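Local coordinates for uncharacterized protein (Staphylococcus aureus subsp. aureus, PDB 3H04) that is of unknown function but probably acts as a serine hydrolase, having an alpha/beta-hydrolase fold related to the feruloyl esterases, at residues P50-I55 with T260-V265; E58-I63 with D267-I272. All coordinates share one frame; numbering follows the deposited sequence.

Contact 1 (P50-I55 with T260-V265)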
loop_
_atom_site.group_PDB
_atom_site.type_symbol
_atom_site.label_atom_id
_atom_site.label_comp_id
_atom_site.label_asym_id
_atom_site.label_seq_id
_atom_site.Cartn_x
_atom_site.Cartn_y
_atom_site.Cartn_z
ATOM N N PRO A 50 0.232 8.818 14.850
ATOM C CA PRO A 50 1.397 8.842 15.741
ATOM C C PRO A 50 1.485 7.611 16.639
ATOM O O PRO A 50 2.590 7.103 16.920
ATOM C CB PRO A 50 1.136 10.091 16.610
ATOM C CG PRO A 50 0.302 10.967 15.742
ATOM C CD PRO A 50 -0.565 10.057 14.939
ATOM N N GLN A 51 0.334 7.141 17.102
ATOM C CA GLN A 51 0.298 5.978 18.005
ATOM C C GLN A 51 0.837 4.715 17.322
ATOM O O GLN A 51 1.539 3.916 17.961
ATOM C CB GLN A 51 -1.125 5.734 18.550
ATOM C CG GLN A 51 -1.524 6.798 19.536
ATOM C CD GLN A 51 -3.016 6.900 19.729
ATOM O OE1 GLN A 51 -3.619 7.903 19.352
ATOM N NE2 GLN A 51 -3.624 5.870 20.310
ATOM N N TYR A 52 0.539 4.557 16.028
ATOM C CA TYR A 52 1.029 3.394 15.277
ATOM C C TYR A 52 2.513 3.537 15.046
ATOM O O TYR A 52 3.275 2.553 15.150
ATOM C CB TYR A 52 0.331 3.285 13.946
ATOM C CG TYR A 52 -1.156 3.154 14.047
ATOM C CD1 TYR A 52 -1.775 2.700 15.206
ATOM C CD2 TYR A 52 -1.957 3.478 12.969
ATOM C CE1 TYR A 52 -3.167 2.602 15.283
ATOM C CE2 TYR A 52 -3.327 3.397 13.045
ATOM C CZ TYR A 52 -3.922 2.971 14.205
ATOM O OH TYR A 52 -5.297 2.870 14.254
ATOM N N ILE A 53 2.932 4.770 14.746
ATOM C CA ILE A 53 4.344 5.027 14.565
ATOM C C ILE A 53 5.131 4.715 15.835
ATOM O O ILE A 53 6.242 4.165 15.774
ATOM C CB ILE A 53 4.619 6.466 14.133
ATOM C CG1 ILE A 53 4.043 6.715 12.736
ATOM C CG2 ILE A 53 6.126 6.702 14.094
ATOM C CD1 ILE A 53 4.086 8.157 12.272
ATOM N N ASP A 54 4.599 5.101 16.993
ATOM C CA ASP A 54 5.292 4.781 18.251
ATOM C C ASP A 54 5.474 3.284 18.481
ATOM O O ASP A 54 6.542 2.843 18.895
ATOM C CB ASP A 54 4.586 5.406 19.445
ATOM C CG ASP A 54 4.760 6.909 19.493
ATOM O OD1 ASP A 54 5.694 7.418 18.844
ATOM O OD2 ASP A 54 3.970 7.588 20.166
ATOM N N ILE A 55 4.447 2.498 18.202
ATOM C CA ILE A 55 4.593 1.033 18.299
ATOM C C ILE A 55 5.659 0.459 17.327
ATOM O O ILE A 55 6.505 -0.363 17.720
ATOM C CB ILE A 55 3.205 0.359 18.134
ATOM C CG1 ILE A 55 2.337 0.673 19.373
ATOM C CG2 ILE A 55 3.307 -1.197 17.895
ATOM C CD1 ILE A 55 0.860 0.552 19.118
ATOM N N THR A 260 -3.922 -3.381 19.219
ATOM C CA THR A 260 -3.576 -4.780 19.435
ATOM C C THR A 260 -2.991 -5.458 18.209
ATOM O O THR A 260 -2.021 -6.211 18.309
ATOM C CB THR A 260 -4.800 -5.547 19.964
ATOM O OG1 THR A 260 -5.035 -5.069 21.274
ATOM C CG2 THR A 260 -4.580 -7.040 19.987
ATOM N N ILE A 261 -3.604 -5.201 17.068
ATOM C CA ILE A 261 -3.111 -5.685 15.782
ATOM C C ILE A 261 -1.716 -5.118 15.430
ATOM O O ILE A 261 -0.861 -5.856 14.993
ATOM C CB ILE A 261 -4.163 -5.431 14.660
ATOM C CG1 ILE A 261 -5.373 -6.377 14.944
ATOM C CG2 ILE A 261 -3.540 -5.678 13.228
ATOM C CD1 ILE A 261 -6.602 -6.209 14.038
ATOM N N TYR A 262 -1.489 -3.838 15.662
ATOM C CA TYR A 262 -0.153 -3.240 15.491
ATOM C C TYR A 262 0.896 -3.877 16.396
ATOM O O TYR A 262 2.022 -4.084 15.967
ATOM C CB TYR A 262 -0.150 -1.685 15.664
ATOM C CG TYR A 262 -0.539 -0.958 14.394
ATOM C CD1 TYR A 262 -1.872 -0.660 14.109
ATOM C CD2 TYR A 262 0.415 -0.625 13.444
ATOM C CE1 TYR A 262 -2.228 -0.030 12.905
ATOM C CE2 TYR A 262 0.082 0.013 12.229
ATOM C CZ TYR A 262 -1.262 0.303 11.969
ATOM O OH TYR A 262 -1.630 0.911 10.799
ATOM N N ARG A 263 0.532 -4.178 17.640
ATOM C CA ARG A 263 1.445 -4.898 18.526
ATOM C C ARG A 263 1.726 -6.306 18.015
ATOM O O ARG A 263 2.850 -6.733 18.068
ATOM C CB ARG A 263 0.916 -4.961 19.947
ATOM C CG ARG A 263 1.024 -3.617 20.637
ATOM C CD ARG A 263 0.652 -3.752 22.091
ATOM N NE ARG A 263 0.482 -2.453 22.737
ATOM C CZ ARG A 263 1.466 -1.598 23.023
ATOM N NH1 ARG A 263 2.729 -1.857 22.705
ATOM N NH2 ARG A 263 1.173 -0.459 23.649
ATOM N N LYS A 264 0.722 -6.968 17.445
ATOM C CA LYS A 264 0.929 -8.254 16.791
ATOM C C LYS A 264 1.855 -8.154 15.558
ATOM O O LYS A 264 2.597 -9.081 15.270
ATOM C CB LYS A 264 -0.401 -8.864 16.345
ATOM C CG LYS A 264 -1.335 -9.277 17.438
ATOM C CD LYS A 264 -2.583 -9.835 16.811
ATOM C CE LYS A 264 -3.507 -10.421 17.837
ATOM N NZ LYS A 264 -3.115 -11.774 18.095
ATOM N N VAL A 265 1.814 -7.021 14.867
ATOM C CA VAL A 265 2.713 -6.795 13.748
ATOM C C VAL A 265 4.164 -6.836 14.227
ATOM O O VAL A 265 5.008 -7.551 13.668
ATOM C CB VAL A 265 2.403 -5.477 13.013
ATOM C CG1 VAL A 265 3.579 -5.068 12.136
ATOM C CG2 VAL A 265 1.123 -5.646 12.169
#
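Y52 places CG anti to the carbonyl carbon, beside the backbone N, and Y262 is turned somewhat further about its first torsion; their rings are then rotated very differently, chi2 -22° in Y52 and 89° in Y262, so that side chains crossing at about a right angle still meet face to face. The setting is an alpha/beta-hydrolase fold: the C-terminal helix 256-273 packs over strands 121-125 and 212-217, and the short helix 50-56 runs beside it in nearly the same direction, the segment axes 9.9 Å apart. The rings form an offset stack, centroids 3.9 Å apart and planes only 11° from parallel. CE1 of Y262 sits above the centre of the Y52 ring, while Y52 CG lies toward the rim of the Y262 face. Y52 CB adds a CH-pi contact, 3.9 Å from the Y262 ring centroid. D251, in the loop before helix 256-273, holds both buried phenols, bonding Y52 OH with its backbone O and Y262 OH with OD2. F125 meets the Y262 ring edge-to-face. Farther along, the I55 methyl CG2 rests 3.7 Å from Y262 O and 4.1 Å from Y262 CB. The contact thins out at the surface, where the exposed R263 reaches out with an extended chain and I55 CG1 lies over one face of its guanidinium, toward the rim, 4.2 Å from R263 NH1.

Contact 2 (E58-I63 with D267-I272)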
loop_
_atom_site.group_PDB
_atom_site.type_symbol
_atom_site.label_atom_id
_atom_site.label_comp_id
_atom_site.label_asym_id
_atom_site.label_seq_id
_atom_site.Cartn_x
_atom_site.Cartn_y
_atom_site.Cartn_z
ATOM N N GLU A 58 9.648 1.560 17.999
ATOM C CA GLU A 58 10.344 1.250 19.238
ATOM C C GLU A 58 11.691 0.642 18.937
ATOM O O GLU A 58 12.701 1.027 19.529
ATOM C CB GLU A 58 9.559 0.261 20.080
ATOM C CG GLU A 58 8.302 0.835 20.712
ATOM C CD GLU A 58 7.734 -0.069 21.806
ATOM O OE1 GLU A 58 8.519 -0.672 22.579
ATOM O OE2 GLU A 58 6.485 -0.174 21.867
ATOM N N HIS A 59 11.691 -0.326 18.022
ATOM C CA HIS A 59 12.902 -1.061 17.669
ATOM C C HIS A 59 13.191 -1.155 16.172
ATOM O O HIS A 59 14.234 -1.688 15.788
ATOM C CB HIS A 59 12.866 -2.430 18.332
ATOM C CG HIS A 59 12.954 -2.363 19.828
ATOM N ND1 HIS A 59 12.028 -2.955 20.662
ATOM C CD2 HIS A 59 13.841 -1.729 20.638
ATOM C CE1 HIS A 59 12.356 -2.713 21.923
ATOM N NE2 HIS A 59 13.448 -1.965 21.934
ATOM N N TYR A 60 12.297 -0.604 15.344
ATOM C CA TYR A 60 12.442 -0.613 13.894
ATOM C C TYR A 60 12.503 0.815 13.353
ATOM O O TYR A 60 11.893 1.731 13.915
ATOM C CB TYR A 60 11.286 -1.406 13.250
ATOM C CG TYR A 60 11.332 -2.855 13.663
ATOM C CD1 TYR A 60 12.126 -3.776 12.976
ATOM C CD2 TYR A 60 10.663 -3.297 14.782
ATOM C CE1 TYR A 60 12.218 -5.100 13.380
ATOM C CE2 TYR A 60 10.731 -4.596 15.172
ATOM C CZ TYR A 60 11.518 -5.504 14.481
ATOM O OH TYR A 60 11.600 -6.816 14.923
ATOM N N ASP A 61 13.247 1.024 12.270
ATOM C CA ASP A 61 13.104 2.293 11.526
ATOM C C ASP A 61 11.881 2.179 10.638
ATOM O O ASP A 61 11.584 1.083 10.134
ATOM C CB ASP A 61 14.322 2.571 10.634
ATOM C CG ASP A 61 15.572 2.938 11.437
ATOM O OD1 ASP A 61 15.558 2.811 12.683
ATOM O OD2 ASP A 61 16.552 3.343 10.789
ATOM N N LEU A 62 11.187 3.307 10.464
ATOM C CA LEU A 62 10.000 3.409 9.638
ATOM C C LEU A 62 10.283 4.417 8.528
ATOM O O LEU A 62 10.605 5.554 8.810
ATOM C CB LEU A 62 8.776 3.856 10.454
ATOM C CG LEU A 62 7.472 3.886 9.647
ATOM C CD1 LEU A 62 7.133 2.472 9.160
ATOM C CD2 LEU A 62 6.350 4.454 10.511
ATOM N N ILE A 63 10.197 3.974 7.280
ATOM C CA ILE A 63 10.498 4.837 6.137
ATOM C C ILE A 63 9.246 5.034 5.295
ATOM O O ILE A 63 8.738 4.076 4.751
ATOM C CB ILE A 63 11.595 4.238 5.292
ATOM C CG1 ILE A 63 12.803 3.917 6.159
ATOM C CG2 ILE A 63 11.993 5.246 4.177
ATOM C CD1 ILE A 63 12.990 2.467 6.591
ATOM N N ASP A 267 5.353 -8.209 16.969
ATOM C CA ASP A 267 5.621 -9.588 17.385
ATOM C C ASP A 267 6.046 -10.403 16.185
ATOM O O ASP A 267 6.993 -11.192 16.261
ATOM C CB ASP A 267 4.372 -10.265 17.942
ATOM C CG ASP A 267 4.004 -9.837 19.361
ATOM O OD1 ASP A 267 4.792 -9.169 20.067
ATOM O OD2 ASP A 267 2.884 -10.210 19.757
ATOM N N PHE A 268 5.322 -10.222 15.087
ATOM C CA PHE A 268 5.635 -10.908 13.810
ATOM C C PHE A 268 7.023 -10.500 13.318
ATOM O O PHE A 268 7.846 -11.350 12.996
ATOM C CB PHE A 268 4.511 -10.618 12.832
ATOM C CG PHE A 268 4.821 -10.893 11.383
ATOM C CD1 PHE A 268 4.440 -12.091 10.789
ATOM C CD2 PHE A 268 5.380 -9.912 10.584
ATOM C CE1 PHE A 268 4.669 -12.296 9.407
ATOM C CE2 PHE A 268 5.604 -10.144 9.245
ATOM C CZ PHE A 268 5.229 -11.357 8.678
ATOM N N LEU A 269 7.318 -9.202 13.326
ATOM C CA LEU A 269 8.677 -8.737 13.005
ATOM C C LEU A 269 9.726 -9.282 13.971
ATOM O O LEU A 269 10.771 -9.733 13.547
ATOM C CB LEU A 269 8.788 -7.204 12.982
ATOM C CG LEU A 269 7.867 -6.543 11.929
ATOM C CD1 LEU A 269 7.931 -5.005 11.994
ATOM C CD2 LEU A 269 8.232 -7.030 10.560
ATOM N N ASN A 270 9.459 -9.207 15.256
ATOM C CA ASN A 270 10.427 -9.722 16.244
ATOM C C ASN A 270 10.785 -11.194 16.068
ATOM O O ASN A 270 11.943 -11.580 16.304
ATOM C CB ASN A 270 9.920 -9.493 17.667
ATOM C CG ASN A 270 9.942 -8.053 18.072
ATOM O OD1 ASN A 270 10.575 -7.242 17.443
ATOM N ND2 ASN A 270 9.221 -7.726 19.130
ATOM N N ALA A 271 9.787 -12.032 15.740
ATOM C CA ALA A 271 10.020 -13.455 15.489
ATOM C C ALA A 271 10.948 -13.604 14.319
ATOM O O ALA A 271 11.823 -14.464 14.312
ATOM C CB ALA A 271 8.695 -14.244 15.210
ATOM N N ILE A 272 10.773 -12.755 13.319
ATOM C CA ILE A 272 11.609 -12.863 12.138
ATOM C C ILE A 272 13.036 -12.417 12.392
ATOM O O ILE A 272 13.957 -13.093 11.955
ATOM C CB ILE A 272 10.989 -12.126 10.927
ATOM C CG1 ILE A 272 9.685 -12.857 10.484
ATOM C CG2 ILE A 272 11.995 -12.034 9.842
ATOM C CD1 ILE A 272 8.797 -12.022 9.516
#
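The phenol of Y60 reaches across to helix 256-273 and is packed tightly at its outer end. Its CZ is 3.5 Å from L269 CB, and its OH is 3.4 Å from the same CB. Over the ring, L269 CD1 stands almost on the normal, 4.2 Å from the Y60 ring centroid, in a CH-pi contact. L269 thus meets the tyrosine twice, with its CB near the hydroxyl end and with one methyl over the ring centre. The same OH donates a hydrogen bond of 2.8 Å to N270 OD1. That oxygen lies at the ring edge, in the ring plane and 3.5 Å from Y60 CE2; it receives the bond on a lone pair within its carbonyl plane, at a C=O...donor angle of 141°, the amide and ring planes 23° apart. In N270, chi1 of -71° brings the amide end nearer to the hydroxyl than the direction of CB alone would. In this alpha/beta-hydrolase sheet, Y60 belongs to the segment of strand 60-65, which lies next to strand 30-35. T273 OG1, on the last turn of the helix, is a second hydrogen-bond partner of Y60 OH. The buried side is the close one: L269, set against the ring, also rests on I32 of strand 30-35 and F99 of strand 98-103. On the partly exposed side N270 closes the ring edge by its one hydrogen bond, and H59 lies apart: although its CB points at the helix, H59 CB is still 5.4 Å from N270 OD1.

How the contacts relate
Both contacts use helix 256-273, contact 1 its earlier turns and contact 2 its C-terminal end, with centres about 10 Å apart. Their other halves are consecutive, helix 50-56 leading into strand 60-65. Both are buried and built on tyrosine rings, a stacked pair in contact 1, a single ring in contact 2, each with a more exposed residue at one side (R263, N270). Contact 1 is helix against helix, covers more surface (276 against 155 Å²) and has no hydrogen bond across it; its phenols bond to a loop instead. Contact 2 joins helix to strand and adds a direct hydrogen bond to its apolar packing. The two touch where I53 CG1 lies 3.9 Å from L62 CD2.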